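Hypothetical protein, conserved (Leishmania major, PDB 2B4W) is of unknown function but belongs to the DUF1861 family of the beta-fructosidase clan, which may point to a carbohydrate-related role. Local coordinates at residues S38-T43 against T118-T123. Residues are numbered along the deposited sequence; the frame is centred on the assembly and turned at random.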
ATOM      1  N   SER A  38       3.124  14.224  -1.387  1.00 22.21           N
ATOM      2  CA  SER A  38       3.101  15.678  -1.164  1.00 23.29           C
ATOM      3  C   SER A  38       2.391  16.390  -2.301  1.00 22.25           C
ATOM      4  O   SER A  38       2.447  15.960  -3.455  1.00 22.50           O
ATOM      5  CB  SER A  38       4.540  16.197  -1.002  1.00 29.08           C
ATOM      6  OG  SER A  38       4.831  17.127  -2.024  1.00 45.20           O
ATOM      7  N   TYR A  39       1.711  17.480  -1.985  1.00 16.58           N
ATOM      8  CA  TYR A  39       0.976  18.268  -2.957  1.00 18.81           C
ATOM      9  C   TYR A  39       0.838  19.681  -2.397  1.00 18.54           C
ATOM     10  O   TYR A  39       0.642  19.817  -1.188  1.00 24.41           O
ATOM     11  CB  TYR A  39      -0.359  17.606  -3.233  1.00 21.94           C
ATOM     12  CG  TYR A  39      -1.266  18.217  -4.262  1.00 24.32           C
ATOM     13  CD1 TYR A  39      -0.884  18.278  -5.596  1.00 27.10           C
ATOM     14  CD2 TYR A  39      -2.517  18.728  -3.914  1.00 22.50           C
ATOM     15  CE1 TYR A  39      -1.701  18.831  -6.573  1.00 23.96           C
ATOM     16  CE2 TYR A  39      -3.333  19.284  -4.876  1.00 30.79           C
ATOM     17  CZ  TYR A  39      -2.924  19.335  -6.195  1.00 31.11           C
ATOM     18  OH  TYR A  39      -3.746  19.888  -7.144  1.00 28.27           O
ATOM     19  N   LYS A  40       0.984  20.681  -3.250  1.00 27.62           N
ATOM     20  CA  LYS A  40       0.824  22.086  -2.874  1.00 31.12           C
ATOM     21  C   LYS A  40       1.568  22.427  -1.583  1.00 40.41           C
ATOM     22  O   LYS A  40       1.119  23.194  -0.721  1.00 34.03           O
ATOM     23  CB  LYS A  40      -0.656  22.457  -2.738  1.00 35.43           C
ATOM     24  CG  LYS A  40      -1.405  22.817  -4.012  1.00 40.36           C
ATOM     25  CD  LYS A  40      -2.903  22.984  -3.767  1.00 43.09           C
ATOM     26  CE  LYS A  40      -3.630  23.546  -4.974  1.00 45.01           C
ATOM     27  NZ  LYS A  40      -5.062  23.161  -5.084  1.00 47.49           N
ATOM     28  N   GLY A  41       2.766  21.865  -1.422  1.00 31.63           N
ATOM     29  CA  GLY A  41       3.621  22.212  -0.306  1.00 28.33           C
ATOM     30  C   GLY A  41       3.334  21.487   0.978  1.00 27.28           C
ATOM     31  O   GLY A  41       3.962  21.730   2.013  1.00 27.60           O
ATOM     32  N   LYS A  42       2.385  20.542   0.979  1.00 19.67           N
ATOM     33  CA  LYS A  42       2.136  19.817   2.208  1.00 23.37           C
ATOM     34  C   LYS A  42       2.012  18.304   1.984  1.00 22.32           C
ATOM     35  O   LYS A  42       1.574  17.879   0.922  1.00 29.07           O
ATOM     36  CB  LYS A  42       0.848  20.297   2.889  1.00 37.45           C
ATOM     37  CG  LYS A  42       0.349  21.661   2.466  1.00 50.38           C
ATOM     38  CD  LYS A  42      -0.487  22.326   3.548  1.00 59.84           C
ATOM     39  CE  LYS A  42      -1.366  23.436   2.969  1.00 62.98           C
ATOM     40  NZ  LYS A  42      -2.117  24.156   4.052  1.00 49.35           N
ATOM     41  N   THR A  43       2.404  17.597   3.035  1.00 18.13           N
ATOM     42  CA  THR A  43       2.327  16.158   3.138  1.00 21.25           C
ATOM     43  C   THR A  43       0.839  15.815   3.322  1.00 27.34           C
ATOM     44  O   THR A  43       0.143  16.472   4.095  1.00 20.96           O
ATOM     45  CB  THR A  43       3.174  15.640   4.297  1.00 20.23           C
ATOM     46  OG1 THR A  43       4.559  15.870   4.026  1.00 25.14           O
ATOM     47  CG2 THR A  43       3.019  14.131   4.479  1.00 24.19           C
ATOM     48  N   THR A 118      -4.940  14.975 -10.769  1.00 24.91           N
ATOM     49  CA  THR A 118      -4.261  15.607  -9.647  1.00 39.14           C
ATOM     50  C   THR A 118      -4.967  15.137  -8.382  1.00 32.59           C
ATOM     51  O   THR A 118      -6.108  14.682  -8.494  1.00 27.09           O
ATOM     52  CB  THR A 118      -4.260  17.133  -9.827  1.00 36.51           C
ATOM     53  OG1 THR A 118      -3.320  17.749  -8.943  1.00 83.95           O
ATOM     54  CG2 THR A 118      -5.620  17.678  -9.444  1.00 28.56           C
ATOM     55  N   PRO A 119      -4.359  15.178  -7.210  1.00 31.71           N
ATOM     56  CA  PRO A 119      -4.905  14.614  -5.959  1.00 42.12           C
ATOM     57  C   PRO A 119      -6.221  15.284  -5.522  1.00 47.75           C
ATOM     58  O   PRO A 119      -6.930  14.656  -4.720  1.00 44.78           O
ATOM     59  CB  PRO A 119      -3.822  14.933  -4.918  1.00 38.01           C
ATOM     60  CG  PRO A 119      -2.573  15.014  -5.747  1.00 29.59           C
ATOM     61  CD  PRO A 119      -3.036  15.717  -7.009  1.00 27.26           C
ATOM     62  N   ASP A 120      -6.458  16.393  -6.137  1.00 39.49           N
ATOM     63  CA  ASP A 120      -7.547  17.322  -6.091  1.00 46.17           C
ATOM     64  C   ASP A 120      -8.630  17.091  -7.151  1.00 51.53           C
ATOM     65  O   ASP A 120      -9.785  17.464  -6.958  1.00 47.23           O
ATOM     66  CB  ASP A 120      -7.004  18.747  -6.314  1.00 34.86           C
ATOM     67  CG  ASP A 120      -7.021  19.662  -5.140  1.00 32.78           C
ATOM     68  OD1 ASP A 120      -7.951  19.718  -4.313  1.00 66.16           O
ATOM     69  OD2 ASP A 120      -6.084  20.516  -5.068  1.00 60.26           O
ATOM     70  N   GLU A 121      -8.230  16.500  -8.278  1.00 41.78           N
ATOM     71  CA  GLU A 121      -9.146  16.224  -9.377  1.00 40.42           C
ATOM     72  C   GLU A 121      -8.847  14.881 -10.043  1.00 26.94           C
ATOM     73  O   GLU A 121      -8.057  14.775 -10.983  1.00 30.52           O
ATOM     74  CB  GLU A 121      -9.103  17.329 -10.433  1.00 56.02           C
ATOM     75  CG  GLU A 121      -9.780  18.636 -10.052  1.00 73.97           C
ATOM     76  CD  GLU A 121      -9.363  19.802 -10.933  1.00 78.96           C
ATOM     77  OE1 GLU A 121      -9.815  19.888 -12.102  1.00 67.97           O
ATOM     78  OE2 GLU A 121      -8.561  20.642 -10.455  1.00 77.57           O
ATOM     79  N   LEU A 122      -9.509  13.849  -9.542  1.00 25.87           N
ATOM     80  CA  LEU A 122      -9.318  12.480  -9.981  1.00 26.42           C
ATOM     81  C   LEU A 122     -10.467  11.973 -10.823  1.00 22.18           C
ATOM     82  O   LEU A 122     -11.634  12.068 -10.467  1.00 23.92           O
ATOM     83  CB  LEU A 122      -9.115  11.577  -8.754  1.00 25.81           C
ATOM     84  CG  LEU A 122      -7.858  11.952  -7.949  1.00 20.58           C
ATOM     85  CD1 LEU A 122      -7.817  11.282  -6.593  1.00 16.06           C
ATOM     86  CD2 LEU A 122      -6.605  11.626  -8.773  1.00 25.92           C
ATOM     87  N   THR A 123     -10.125  11.443 -11.985  1.00 23.76           N
ATOM     88  CA  THR A 123     -11.167  11.062 -12.931  1.00 27.22           C
ATOM     89  C   THR A 123     -11.103   9.553 -13.146  1.00 27.80           C
ATOM     90  O   THR A 123     -10.055   9.095 -13.576  1.00 24.24           O
ATOM     91  CB  THR A 123     -11.022  11.767 -14.291  1.00 39.70           C
ATOM     92  OG1 THR A 123     -11.133  13.188 -14.142  1.00 34.15           O
ATOM     93  CG2 THR A 123     -12.150  11.346 -15.233  1.00 51.71           C
TER
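Two beta hairpins from different sheets meet here at their turns, a type I' turn from Tyr39 to Lys42 and a type I turn from Thr118 to Glu121, with the CA atoms of Tyr39 and Pro119 7.5 Å apart. Tyr39 makes the bridge: with CG anti to the backbone N (chi1 -177°), its ring reaches across to the second turn. Pro119 lies over one ring face in a CH-pi contact, CD standing 3.7 Å from the centroid of the Tyr39 ring and displaced toward CE1, 21° off the normal; the opposite face carries CG of Lys40, toward the rim. At the hydroxyl end, Tyr39 OH and Thr118 OG1 are 2.8 Å apart in a weak hydrogen bond, while Asp120 OD2 sits at the ring edge, 3.0 Å from Tyr39 CE2. The carboxylate is turned 73° from the ring plane. From the first turn, the extended Lys40 chain carries NZ to 2.8 Å from Asp120 OD2, a salt bridge almost in line with the CG-OD2 bond. Phe309 of strand 308-309 touches both Tyr39 and Pro119. The chemistry thus pairs a buried tyrosine-proline contact with an outer charge pair, whose lysine probably offsets the carboxylate charge lying against the ring edge, where two sheets of a probable beta-propeller adjoin.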